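PDB 6HVG: alternansucrase from Leuconostoc mesenteroides, which belongs to glycoside hydrolase family 70, joining a calcium-bearing, circularly permuted (beta/alpha)8-barrel to further domains that include choline-binding-type repeats. Local coordinates for residues H693-R698 against N803-P808; N916-K921 against G994-L999; T682-F687 against Y746-A751; V945-S950 against S1001-V1006; D792-S797 against M837-I842. One frame throughout, in Å; residues are numbered along the deposited sequence.

Interaction 1 of 5, residues H693-R698 against N803-P808; sequences HGANNR and NDYNLP
Asp-804 meets His-693 at the edge of the imidazole, where carboxylate OD1 lies near the ring plane, 3.8 Å from His-693 CD2. The two side chains run side by side in the same direction, with their flat groups turned 74° apart. The approach is loose, and His-693 NE2 is hydrogen-bonded to Asp-755.

Tyr-805 carries most of the contact. One face of its ring is roofed by the chain that follows helix 681-692. Arg-698 NH2 stands over this face, displaced toward its rim on the CG side, 3.3 Å from Tyr-805 CG, and makes an off-centre cation-pi interaction with guanidinium and ring planes inclined by 51°. An extended arginine chain from CG to NE carries the guanidinium that far. Nearer the phenol end, Ala-695 CA lies over the same face, 4.3 Å from the centroid of the Tyr-805 ring, as a CH-pi contact, while Ala-695 CB comes within 3.6 Å of Tyr-805 OH. That hydroxyl has its polar partner in the backbone N of Lys-800.

Asn-806 closes the line with its amide across from the guanidinium. Its ND2 and Arg-698 NH1 are 3.5 Å apart, but both are donors and look elsewhere: NH1 to Asn-916 O, ND2 weakly to Leu-691 O. Asn-806 OD1 separately accepts from Ser-1001 N.

Asn-806 occupies the N-cap position of helix 807-814, although its side chain makes no capping bond. The contact thus joins two helix-flanking loops of the (beta/alpha)8-barrel, at the point where they meet the beta-rich domain C of family 70 enzymes.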
# COMPACT_ATOMS: atom_id res chain seq x y z
N HIS A 693 17.93 -8.99 8.04
CA HIS A 693 17.16 -9.56 6.93
C HIS A 693 17.90 -10.63 6.13
O HIS A 693 18.99 -10.39 5.59
CB HIS A 693 16.71 -8.48 5.97
CG HIS A 693 15.91 -7.40 6.61
ND1 HIS A 693 16.07 -6.08 6.25
CD2 HIS A 693 14.97 -7.43 7.58
CE1 HIS A 693 15.24 -5.34 6.97
NE2 HIS A 693 14.57 -6.14 7.79
N GLY A 694 17.26 -11.80 6.03
CA GLY A 694 17.72 -12.85 5.16
C GLY A 694 18.60 -13.88 5.81
O GLY A 694 19.46 -13.55 6.63
N ALA A 695 18.42 -15.12 5.38
CA ALA A 695 19.15 -16.26 5.92
C ALA A 695 20.61 -16.26 5.51
O ALA A 695 21.45 -16.76 6.26
CB ALA A 695 18.53 -17.58 5.51
N ASN A 696 20.93 -15.70 4.36
CA ASN A 696 22.30 -15.87 3.88
C ASN A 696 22.96 -14.63 3.30
O ASN A 696 23.83 -14.06 3.94
CB ASN A 696 22.42 -17.07 2.96
CG ASN A 696 21.28 -17.17 2.00
OD1 ASN A 696 20.63 -16.17 1.68
ND2 ASN A 696 21.01 -18.37 1.52
N ASN A 697 22.61 -14.25 2.09
CA ASN A 697 23.42 -13.23 1.44
C ASN A 697 23.11 -11.92 2.10
O ASN A 697 22.01 -11.44 1.99
CB ASN A 697 23.20 -13.21 -0.07
CG ASN A 697 23.76 -14.47 -0.76
OD1 ASN A 697 24.80 -14.43 -1.43
ND2 ASN A 697 23.08 -15.61 -0.56
N ARG A 698 24.08 -11.41 2.87
CA ARG A 698 23.91 -10.20 3.65
C ARG A 698 25.07 -9.29 3.34
O ARG A 698 26.13 -9.78 2.99
CB ARG A 698 23.93 -10.58 5.12
CG ARG A 698 22.73 -11.41 5.56
CD ARG A 698 22.84 -11.83 7.02
NE ARG A 698 21.68 -12.64 7.43
CZ ARG A 698 21.69 -13.60 8.36
NH1 ARG A 698 22.81 -13.90 9.02
NH2 ARG A 698 20.58 -14.28 8.62
N ASN A 803 10.04 -13.74 10.62
CA ASN A 803 10.75 -12.97 11.65
C ASN A 803 12.17 -12.56 11.26
O ASN A 803 12.76 -13.08 10.29
CB ASN A 803 10.82 -13.77 12.94
CG ASN A 803 9.51 -13.86 13.66
OD1 ASN A 803 9.33 -13.22 14.68
ND2 ASN A 803 8.56 -14.61 13.09
N ASP A 804 12.71 -11.63 12.04
CA ASP A 804 14.04 -11.08 11.84
C ASP A 804 15.13 -11.89 12.52
O ASP A 804 14.97 -12.39 13.64
CB ASP A 804 14.13 -9.67 12.39
CG ASP A 804 13.60 -8.63 11.44
OD1 ASP A 804 13.02 -8.99 10.40
OD2 ASP A 804 13.79 -7.43 11.71
N TYR A 805 16.27 -11.96 11.84
CA TYR A 805 17.46 -12.64 12.33
C TYR A 805 18.29 -11.71 13.21
O TYR A 805 18.23 -10.50 13.05
CB TYR A 805 18.34 -13.10 11.16
CG TYR A 805 17.69 -14.14 10.28
CD1 TYR A 805 17.82 -15.49 10.56
CD2 TYR A 805 16.96 -13.76 9.15
CE1 TYR A 805 17.21 -16.45 9.76
CE2 TYR A 805 16.34 -14.71 8.35
CZ TYR A 805 16.47 -16.05 8.67
OH TYR A 805 15.87 -17.00 7.87
N ASN A 806 19.04 -12.29 14.16
CA ASN A 806 20.13 -11.58 14.85
C ASN A 806 19.69 -10.35 15.66
O ASN A 806 20.47 -9.42 15.86
CB ASN A 806 21.27 -11.18 13.89
CG ASN A 806 22.07 -12.36 13.40
OD1 ASN A 806 22.38 -13.24 14.19
ND2 ASN A 806 22.45 -12.36 12.14
N LEU A 807 18.46 -10.37 16.18
CA LEU A 807 17.96 -9.26 16.99
C LEU A 807 18.81 -8.96 18.23
O LEU A 807 19.06 -7.78 18.53
CB LEU A 807 16.50 -9.49 17.36
CG LEU A 807 15.54 -9.25 16.18
CD1 LEU A 807 14.11 -9.53 16.57
CD2 LEU A 807 15.64 -7.84 15.64
N PRO A 808 19.28 -10.00 18.95
CA PRO A 808 20.20 -9.73 20.06
C PRO A 808 21.47 -8.99 19.64
O PRO A 808 21.90 -8.06 20.32
CB PRO A 808 20.53 -11.13 20.58
CG PRO A 808 19.31 -11.90 20.29
CD PRO A 808 18.82 -11.39 18.96

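Interaction 2 of 5, residues N916-K921 against G994-L999; sequences NNPDLK and GSLNAL
Pro-918 and Gly-994 bury the most surface here, and they meet where a type I beta turn from Asn-917 to Leu-920 is laid against the start of strand 995-997 in the beta-rich domain C region. The turn is closed by its own bond from Leu-920 N to Asn-917 O and is reinforced by an Asx turn, in which Asn-917 OD1 receives Asp-919 N from above the carbonyl plane.

Pro-918 applies one side of its pyrrolidine ring to the strand. Its CB and CG are each 3.7 Å from Leu-996 CD1, and the two side chains lie alongside one another, pointing the same way. Leu-996 directs its CB toward the turn, and a first torsion that sets CG opposite the backbone N (chi1 -157°) lets CD1 lie beside both proline carbons.

Gly-994 brings its bare backbone into the curve of the turn. Its CA makes a C-H...O contact with Asn-917 O at 3.5 Å, while its carbonyl sits close to that of Pro-918 without bonding, both being acceptors. A backbone hydrogen bond connects the two segments directly: Gly-994 N donates to Leu-920 O over 3.1 Å, at 157° about the hydrogen.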
# COMPACT_ATOMS: atom_id res chain seq x y z
N ASN A 916 27.85 -11.93 11.08
CA ASN A 916 26.62 -12.30 10.36
C ASN A 916 26.76 -13.59 9.59
O ASN A 916 26.03 -13.84 8.65
CB ASN A 916 26.23 -11.18 9.38
CG ASN A 916 27.33 -10.87 8.37
OD1 ASN A 916 28.21 -11.69 8.11
ND2 ASN A 916 27.28 -9.68 7.80
N ASN A 917 27.71 -14.42 10.02
CA ASN A 917 28.04 -15.65 9.32
C ASN A 917 27.97 -16.85 10.28
O ASN A 917 28.90 -17.08 11.06
CB ASN A 917 29.43 -15.52 8.71
CG ASN A 917 29.84 -16.74 7.92
OD1 ASN A 917 29.10 -17.73 7.83
ND2 ASN A 917 31.02 -16.67 7.33
N PRO A 918 26.85 -17.60 10.24
CA PRO A 918 26.68 -18.73 11.15
C PRO A 918 27.58 -19.92 10.82
O PRO A 918 27.75 -20.81 11.66
CB PRO A 918 25.21 -19.10 10.96
CG PRO A 918 24.93 -18.73 9.55
CD PRO A 918 25.70 -17.47 9.32
N ASP A 919 28.13 -19.92 9.61
CA ASP A 919 29.10 -20.93 9.19
C ASP A 919 30.53 -20.40 9.26
O ASP A 919 31.40 -20.87 8.55
CB ASP A 919 28.77 -21.39 7.77
CG ASP A 919 27.33 -21.93 7.64
OD1 ASP A 919 26.84 -22.56 8.61
OD2 ASP A 919 26.69 -21.73 6.58
N LEU A 920 30.77 -19.43 10.13
CA LEU A 920 32.10 -18.86 10.27
C LEU A 920 33.00 -19.80 11.06
O LEU A 920 32.66 -20.20 12.18
CB LEU A 920 32.01 -17.49 10.96
CG LEU A 920 33.17 -16.49 11.02
CD1 LEU A 920 33.44 -16.07 12.45
CD2 LEU A 920 34.44 -16.95 10.32
N LYS A 921 34.15 -20.14 10.48
CA LYS A 921 35.20 -20.88 11.18
C LYS A 921 36.51 -20.11 11.04
O LYS A 921 36.90 -19.78 9.93
CB LYS A 921 35.37 -22.28 10.59
CG LYS A 921 34.11 -23.16 10.61
CD LYS A 921 33.74 -23.64 12.01
CE LYS A 921 34.79 -24.58 12.59
NZ LYS A 921 34.32 -25.23 13.84
N GLY A 994 31.01 -19.11 14.51
CA GLY A 994 29.67 -18.72 14.11
C GLY A 994 28.70 -19.83 14.50
O GLY A 994 29.02 -21.01 14.41
N SER A 995 27.51 -19.45 14.96
CA SER A 995 26.50 -20.41 15.40
C SER A 995 25.18 -20.17 14.68
O SER A 995 24.96 -19.11 14.08
CB SER A 995 26.29 -20.30 16.92
OG SER A 995 27.49 -20.56 17.66
N LEU A 996 24.28 -21.16 14.75
CA LEU A 996 22.95 -21.03 14.17
C LEU A 996 21.93 -21.60 15.13
O LEU A 996 21.95 -22.78 15.41
CB LEU A 996 22.90 -21.73 12.80
CG LEU A 996 21.82 -21.27 11.79
CD1 LEU A 996 22.34 -21.31 10.36
CD2 LEU A 996 20.56 -22.12 11.87
N ASN A 997 21.05 -20.74 15.64
CA ASN A 997 19.93 -21.14 16.52
C ASN A 997 18.88 -20.02 16.55
O ASN A 997 19.03 -19.03 15.85
CB ASN A 997 20.44 -21.48 17.92
CG ASN A 997 21.25 -20.34 18.54
OD1 ASN A 997 20.72 -19.25 18.77
ND2 ASN A 997 22.53 -20.59 18.80
N ALA A 998 17.82 -20.17 17.35
CA ALA A 998 16.76 -19.17 17.41
C ALA A 998 17.25 -17.76 17.77
O ALA A 998 16.70 -16.77 17.28
CB ALA A 998 15.68 -19.60 18.39
N LEU A 999 18.27 -17.65 18.62
CA LEU A 999 18.75 -16.35 19.11
C LEU A 999 19.83 -15.69 18.21
O LEU A 999 20.03 -14.47 18.28
CB LEU A 999 19.28 -16.48 20.54
CG LEU A 999 18.26 -16.94 21.59
CD1 LEU A 999 18.94 -17.48 22.83
CD2 LEU A 999 17.30 -15.82 21.97

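Interaction 3 of 5, residues T682-F687 against Y746-A751; sequences TVTSQF and YSFVRA
Thr-684 and Phe-748 form the tight part of this buried contact between helix 681-692 and the end of strand 745-747. Thr-684 OG1 donates to Phe-748 O over 2.8 Å, with the donor tilted only 17° from the carbonyl plane. The same hydroxyl accepts a hydrogen bond from a water 2.6 Å away, and this water is weakly bonded in turn to Phe-748 N. One threonine therefore reaches both backbone polar atoms of a single residue, directly at the carbonyl and through the water at the amide.

The phenylalanine ring adds to the grip. Although the side chain of Phe-748 sets out away from the helix, its CG stands between the backbone N and the carbonyl carbon (chi1 56°), bringing the ring round until Thr-684 OG1 lies above its centre, 4.1 Å from the plane. Thr-684 CG2 also touches the ring, 3.9 Å from Phe-748 CE2.

Beside this link, Val-683 and Phe-687 pack without polar bonds to the 746-751 segment. Val-683 makes a single close carbon contact, CG1 on Ser-747 CB at 3.7 Å; the serine hydroxyl is bonded elsewhere, to Thr-820. The fit is looser one helical turn further on, where Phe-687 crosses Val-749 at about a right angle, its CE2 coming no nearer than 4.1 Å to Val-749 CG2. Helix 807-814 packs against Val-749 as well, so this side too is covered by protein.

Strand 678-679, helix 681-692 and the adjacent parallel strand 745-747 form a beta-alpha-beta crossover, with the helix laid on the second strand as in a (beta/alpha)8-barrel.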
# COMPACT_ATOMS: atom_id res chain seq x y z
N THR A 682 19.52 5.39 8.58
CA THR A 682 20.75 4.88 7.98
C THR A 682 21.27 3.68 8.77
O THR A 682 21.70 2.69 8.17
CB THR A 682 21.85 5.96 7.87
OG1 THR A 682 22.24 6.40 9.17
CG2 THR A 682 21.38 7.17 7.06
N VAL A 683 21.21 3.76 10.10
CA VAL A 683 21.63 2.65 10.96
C VAL A 683 20.59 1.51 10.98
O VAL A 683 20.94 0.33 10.94
CB VAL A 683 22.05 3.11 12.39
CG1 VAL A 683 20.87 3.55 13.23
CG2 VAL A 683 22.78 2.02 13.13
N THR A 684 19.30 1.85 11.04
CA THR A 684 18.23 0.84 10.98
C THR A 684 18.27 0.06 9.67
O THR A 684 18.09 -1.18 9.64
CB THR A 684 16.85 1.48 11.13
OG1 THR A 684 16.81 2.31 12.30
CG2 THR A 684 15.76 0.41 11.20
N SER A 685 18.53 0.78 8.58
CA SER A 685 18.68 0.19 7.25
C SER A 685 19.85 -0.79 7.18
O SER A 685 19.71 -1.89 6.67
CB SER A 685 18.88 1.31 6.24
OG SER A 685 19.13 0.81 4.97
N GLN A 686 21.00 -0.39 7.74
CA GLN A 686 22.18 -1.23 7.72
C GLN A 686 21.98 -2.49 8.58
O GLN A 686 22.57 -3.53 8.28
CB GLN A 686 23.39 -0.44 8.21
CG GLN A 686 24.73 -1.01 7.78
CD GLN A 686 24.87 -1.04 6.29
OE1 GLN A 686 24.87 -0.01 5.65
NE2 GLN A 686 24.95 -2.24 5.73
N PHE A 687 21.18 -2.42 9.64
CA PHE A 687 20.85 -3.62 10.39
C PHE A 687 20.09 -4.58 9.50
O PHE A 687 20.31 -5.79 9.55
CB PHE A 687 19.97 -3.32 11.62
CG PHE A 687 20.69 -2.63 12.75
CD1 PHE A 687 21.92 -3.06 13.18
CD2 PHE A 687 20.09 -1.57 13.42
CE1 PHE A 687 22.55 -2.43 14.23
CE2 PHE A 687 20.72 -0.93 14.47
CZ PHE A 687 21.94 -1.38 14.89
N TYR A 746 17.27 9.58 17.47
CA TYR A 746 16.90 8.29 18.05
C TYR A 746 17.05 7.20 17.01
O TYR A 746 17.02 7.48 15.83
CB TYR A 746 15.48 8.30 18.61
CG TYR A 746 14.35 8.20 17.62
CD1 TYR A 746 13.90 9.32 16.92
CD2 TYR A 746 13.70 7.00 17.40
CE1 TYR A 746 12.85 9.23 16.01
CE2 TYR A 746 12.65 6.90 16.50
CZ TYR A 746 12.21 8.02 15.81
OH TYR A 746 11.15 7.91 14.93
N SER A 747 17.27 5.96 17.45
CA SER A 747 17.49 4.85 16.51
C SER A 747 16.86 3.60 17.03
O SER A 747 16.71 3.44 18.23
CB SER A 747 19.00 4.62 16.27
OG SER A 747 19.72 4.51 17.47
N PHE A 748 16.51 2.70 16.12
CA PHE A 748 15.86 1.46 16.50
C PHE A 748 16.18 0.33 15.55
O PHE A 748 16.66 0.57 14.47
CB PHE A 748 14.34 1.64 16.57
CG PHE A 748 13.74 2.16 15.30
CD1 PHE A 748 13.61 3.53 15.08
CD2 PHE A 748 13.29 1.29 14.34
CE1 PHE A 748 13.06 4.02 13.91
CE2 PHE A 748 12.72 1.77 13.17
CZ PHE A 748 12.61 3.13 12.96
N VAL A 749 15.92 -0.89 16.00
CA VAL A 749 16.04 -2.09 15.18
C VAL A 749 14.69 -2.44 14.57
O VAL A 749 14.60 -2.76 13.40
CB VAL A 749 16.55 -3.28 15.99
CG1 VAL A 749 16.68 -4.52 15.12
CG2 VAL A 749 17.91 -2.93 16.62
N ARG A 750 13.64 -2.37 15.38
CA ARG A 750 12.27 -2.61 14.91
C ARG A 750 11.33 -1.61 15.54
O ARG A 750 11.68 -0.95 16.51
CB ARG A 750 11.79 -4.04 15.24
CG ARG A 750 12.60 -5.12 14.54
CD ARG A 750 11.78 -6.37 14.27
NE ARG A 750 11.32 -6.99 15.51
CZ ARG A 750 10.07 -7.30 15.80
NH1 ARG A 750 9.07 -7.06 14.97
NH2 ARG A 750 9.81 -7.85 16.97
N ALA A 751 10.13 -1.51 14.98
CA ALA A 751 9.12 -0.62 15.50
C ALA A 751 7.74 -1.23 15.35
O ALA A 751 7.57 -2.24 14.69
CB ALA A 751 9.21 0.72 14.79
O HOH W 1 16.37 4.64 13.42

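Interaction 4 of 5, residues V945-S950 against S1001-V1006; sequences VLSNDS and SGYLGV
Val-945 and Val-1006 are an antiparallel hydrogen-bonded pair whose two bonds are unequal. Val-1006 N donates to Val-945 O over 2.8 Å, in the carbonyl plane and nearly straight at 167°, whereas the return bond from Val-945 N to Val-1006 O is weak at 3.4 Å. Gly-1005 CA adds a C-H...O contact to Val-945 O.

At Ser-947 the ladder changes character. Its N-H is taken up by Leu-1004 O at 3.0 Å, but the amide of Leu-1004 is met by a side chain: Leu-1004 N donates to Ser-947 OG over 3.2 Å. The serine hydroxyl is placed for this between its own backbone N and carbonyl carbon (chi1 63°), standing in for the main-chain acceptor. The carbonyl of Ser-947 is bonded instead to the hydroxyl of Tyr-990. Just beyond, Asn-948 OD1 accepts from Ser-950 N, an Asx turn, and also from Ser-950 OG and Gly-951 N.

Side chains pack off the faces of the sheet. On the one carrying Val-945 and Val-1006, Val-945 CG1 touches Leu-1004 CD2 at 3.7 Å; on the other, Leu-946 runs alongside Tyr-1003, with CD2 3.5 Å from Tyr-1003 OH, which bonds weakly to Tyr-990 OH.

Strand 1003-1009 lies between strands 940-947 and 910-915, its Tyr-1003 and Gly-1005 bonding to the latter through Gly-915 and Ile-913. Strand 952-954 borders 940-947, and Leu-1004 packs against Ser-809 and Ala-812 of helix 807-814.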
# COMPACT_ATOMS: atom_id res chain seq x y z
N VAL A 945 27.97 -11.52 27.67
CA VAL A 945 27.15 -12.23 26.71
C VAL A 945 28.08 -12.96 25.73
O VAL A 945 28.97 -12.32 25.14
CB VAL A 945 26.24 -11.21 25.99
CG1 VAL A 945 25.96 -11.58 24.53
CG2 VAL A 945 24.93 -11.03 26.76
N LEU A 946 27.90 -14.28 25.57
CA LEU A 946 28.65 -15.09 24.58
C LEU A 946 27.76 -16.09 23.86
O LEU A 946 27.02 -16.84 24.50
CB LEU A 946 29.75 -15.88 25.26
CG LEU A 946 31.01 -15.13 25.66
CD1 LEU A 946 31.94 -16.12 26.34
CD2 LEU A 946 31.72 -14.48 24.48
N SER A 947 27.84 -16.10 22.53
CA SER A 947 27.03 -17.00 21.71
C SER A 947 27.62 -18.42 21.63
O SER A 947 28.81 -18.61 21.81
CB SER A 947 26.85 -16.42 20.30
OG SER A 947 28.08 -16.32 19.62
N ASN A 948 26.76 -19.39 21.36
CA ASN A 948 27.16 -20.77 21.18
C ASN A 948 26.11 -21.49 20.33
O ASN A 948 25.17 -20.86 19.86
CB ASN A 948 27.36 -21.45 22.54
CG ASN A 948 26.08 -21.46 23.39
OD1 ASN A 948 25.04 -22.00 22.98
ND2 ASN A 948 26.16 -20.87 24.59
N ASP A 949 26.26 -22.80 20.15
CA ASP A 949 25.46 -23.52 19.16
C ASP A 949 23.99 -23.78 19.53
O ASP A 949 23.18 -24.15 18.66
CB ASP A 949 26.18 -24.82 18.79
CG ASP A 949 27.51 -24.56 18.06
OD1 ASP A 949 27.52 -23.71 17.13
OD2 ASP A 949 28.54 -25.18 18.43
N SER A 950 23.65 -23.60 20.81
CA SER A 950 22.28 -23.79 21.31
C SER A 950 21.58 -22.49 21.74
O SER A 950 20.35 -22.44 21.82
CB SER A 950 22.27 -24.79 22.46
OG SER A 950 23.16 -24.38 23.46
N SER A 1001 22.25 -15.94 14.21
CA SER A 1001 22.82 -16.47 12.99
C SER A 1001 24.09 -15.67 12.73
O SER A 1001 24.10 -14.74 11.91
CB SER A 1001 21.86 -16.31 11.81
OG SER A 1001 20.59 -16.88 12.11
N GLY A 1002 25.16 -16.05 13.42
CA GLY A 1002 26.44 -15.36 13.36
C GLY A 1002 27.18 -15.47 14.68
O GLY A 1002 27.04 -16.48 15.39
N TYR A 1003 27.95 -14.45 15.02
CA TYR A 1003 28.67 -14.42 16.31
C TYR A 1003 28.27 -13.20 17.14
O TYR A 1003 27.97 -12.16 16.58
CB TYR A 1003 30.19 -14.40 16.11
CG TYR A 1003 30.90 -14.42 17.44
CD1 TYR A 1003 31.01 -15.60 18.15
CD2 TYR A 1003 31.38 -13.27 18.03
CE1 TYR A 1003 31.63 -15.64 19.39
CE2 TYR A 1003 32.01 -13.30 19.26
CZ TYR A 1003 32.12 -14.49 19.93
OH TYR A 1003 32.74 -14.53 21.16
N LEU A 1004 28.26 -13.36 18.47
CA LEU A 1004 28.11 -12.24 19.40
C LEU A 1004 28.89 -12.47 20.68
O LEU A 1004 28.65 -13.45 21.41
CB LEU A 1004 26.64 -12.03 19.77
CG LEU A 1004 26.32 -10.91 20.76
CD1 LEU A 1004 26.80 -9.58 20.23
CD2 LEU A 1004 24.82 -10.86 21.05
N GLY A 1005 29.84 -11.58 20.96
CA GLY A 1005 30.56 -11.57 22.25
C GLY A 1005 30.61 -10.16 22.83
O GLY A 1005 30.96 -9.21 22.13
N VAL A 1006 30.22 -10.02 24.09
CA VAL A 1006 30.31 -8.75 24.77
C VAL A 1006 31.09 -8.91 26.06
O VAL A 1006 30.84 -9.84 26.83
CB VAL A 1006 28.92 -8.17 25.10
CG1 VAL A 1006 29.07 -6.76 25.68
CG2 VAL A 1006 28.05 -8.13 23.86

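Interaction 5 of 5, residues D792-S797 against M837-I842; sequences DQENPS and MEKGTI
A water-bridged contact of mixed polar and apolar character links the C-terminal end of helix 779-793 to the loop that leads into helix 844-857. The water gives its hydrogens to Gln-793 OE1 and Glu-794 OE2, each 2.8 Å away, and accepts from Ile-842 N at 2.9 Å, so that two neighbouring side chains share one backbone amide. Gln-793 reaches it with a fully extended chain, CG opposite the backbone N (chi1 179°). Its other amide atom, NE2, is bonded to Asn-803 OD1.

Thr-841 crosses Gln-793 at about a right angle and presents its methyl CG2 to Gln-793 OE1 at 3.9 Å. The hydroxyl bonds to Asp-828 O and weakly to the amides of Tyr-843 and Asn-844, at the start of helix 844-857 in the (beta/alpha)8-barrel part of this family 70 protein.

Glu-794 and Ile-842 bury the most surface. They slide past each other in opposite directions, with Ile-842 CG2 against Glu-794 CD at 3.8 Å, the methyl lying beside the carboxylate carbon. Further out, Lys-839 stretches an extended chain toward the same carboxylate, but its NZ stops 4.2 Å from Glu-794 OE2, beyond salt-bridge range.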
# COMPACT_ATOMS: atom_id res chain seq x y z
N ASP A 792 7.63 -19.65 14.34
CA ASP A 792 8.70 -19.26 13.42
C ASP A 792 9.78 -18.45 14.11
O ASP A 792 10.96 -18.65 13.89
CB ASP A 792 8.09 -18.45 12.28
CG ASP A 792 9.14 -17.82 11.39
OD1 ASP A 792 9.30 -16.56 11.43
OD2 ASP A 792 9.78 -18.58 10.64
N GLN A 793 9.36 -17.51 14.96
CA GLN A 793 10.27 -16.65 15.71
C GLN A 793 11.21 -17.45 16.63
O GLN A 793 12.41 -17.18 16.69
CB GLN A 793 9.46 -15.68 16.56
CG GLN A 793 10.26 -14.72 17.43
CD GLN A 793 9.37 -13.74 18.18
OE1 GLN A 793 9.46 -13.61 19.38
NE2 GLN A 793 8.49 -13.07 17.45
N GLU A 794 10.65 -18.43 17.34
CA GLU A 794 11.37 -19.23 18.32
C GLU A 794 11.94 -20.52 17.76
O GLU A 794 12.34 -21.40 18.51
CB GLU A 794 10.45 -19.55 19.49
CG GLU A 794 9.87 -18.31 20.13
CD GLU A 794 9.16 -18.55 21.44
OE1 GLU A 794 9.17 -19.69 21.95
OE2 GLU A 794 8.60 -17.55 21.95
N ASN A 795 12.00 -20.62 16.43
CA ASN A 795 12.34 -21.88 15.79
C ASN A 795 13.78 -22.32 16.14
O ASN A 795 14.71 -21.58 15.87
CB ASN A 795 12.17 -21.75 14.26
CG ASN A 795 12.14 -23.10 13.56
OD1 ASN A 795 13.02 -23.92 13.79
ND2 ASN A 795 11.16 -23.32 12.70
N PRO A 796 13.95 -23.50 16.76
CA PRO A 796 15.33 -23.97 17.08
C PRO A 796 16.20 -24.25 15.85
O PRO A 796 17.42 -24.17 15.92
CB PRO A 796 15.11 -25.26 17.89
CG PRO A 796 13.66 -25.54 17.86
CD PRO A 796 12.91 -24.45 17.19
N SER A 797 15.59 -24.55 14.72
CA SER A 797 16.33 -24.68 13.47
C SER A 797 17.24 -23.50 13.24
O SER A 797 18.35 -23.64 12.75
CB SER A 797 15.38 -24.80 12.28
OG SER A 797 14.86 -23.55 11.88
N MET A 837 2.16 -7.77 27.76
CA MET A 837 3.18 -8.37 28.61
C MET A 837 2.83 -9.79 29.06
O MET A 837 3.23 -10.22 30.14
CB MET A 837 3.45 -7.46 29.82
CG MET A 837 4.76 -6.71 29.71
SD MET A 837 4.88 -5.35 30.89
CE MET A 837 5.29 -4.13 29.64
N GLU A 838 2.08 -10.52 28.23
CA GLU A 838 1.61 -11.85 28.61
C GLU A 838 2.75 -12.84 28.73
O GLU A 838 2.73 -13.71 29.61
CB GLU A 838 0.60 -12.41 27.60
CG GLU A 838 0.01 -13.75 28.02
CD GLU A 838 -1.26 -14.11 27.28
OE1 GLU A 838 -1.21 -14.21 26.03
OE2 GLU A 838 -2.30 -14.30 27.96
N LYS A 839 3.70 -12.73 27.81
CA LYS A 839 4.80 -13.65 27.76
C LYS A 839 6.02 -12.98 27.15
O LYS A 839 5.91 -12.40 26.09
CB LYS A 839 4.41 -14.89 26.94
CG LYS A 839 5.40 -16.04 27.07
CD LYS A 839 5.13 -17.15 26.07
CE LYS A 839 6.25 -18.18 26.08
NZ LYS A 839 6.10 -19.14 24.95
N GLY A 840 7.17 -13.06 27.82
CA GLY A 840 8.41 -12.54 27.28
C GLY A 840 8.83 -13.30 26.05
O GLY A 840 8.37 -14.41 25.82
N THR A 841 9.71 -12.69 25.25
CA THR A 841 10.29 -13.31 24.08
C THR A 841 11.57 -14.00 24.47
O THR A 841 12.08 -13.81 25.58
CB THR A 841 10.68 -12.27 23.00
OG1 THR A 841 11.74 -11.44 23.50
CG2 THR A 841 9.52 -11.40 22.60
N ILE A 842 12.11 -14.79 23.55
CA ILE A 842 13.37 -15.47 23.82
C ILE A 842 14.55 -14.48 23.91
O ILE A 842 15.58 -14.76 24.54
CB ILE A 842 13.67 -16.60 22.82
CG1 ILE A 842 13.83 -16.08 21.39
CG2 ILE A 842 12.57 -17.66 22.87
CD1 ILE A 842 14.46 -17.11 20.45
O HOH W 2 10.27 -15.37 21.36

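From the N terminus, interaction 3 opens on helix 681-692 and interaction 1 just after that helix. Interaction 3 then closes at 746-751, so the two cross. Interaction 5 opens at 792-797, interaction 1 closes at 803-808 and interaction 5 at 837-842, a second crossing. Asn-803 bonds to Asp-792, tying interactions 1 and 5. These three join barrel strands, helices and loops. Interactions 2 and 4 follow in domain C, also crossing; Ser-995 N to Gly-1002 O couples them. No contact nests within another. Segment 693-698 with 916-921, and 803-808 with 1001-1006, connect the barrel to that domain, as does Ala-998 packing on Ile-842.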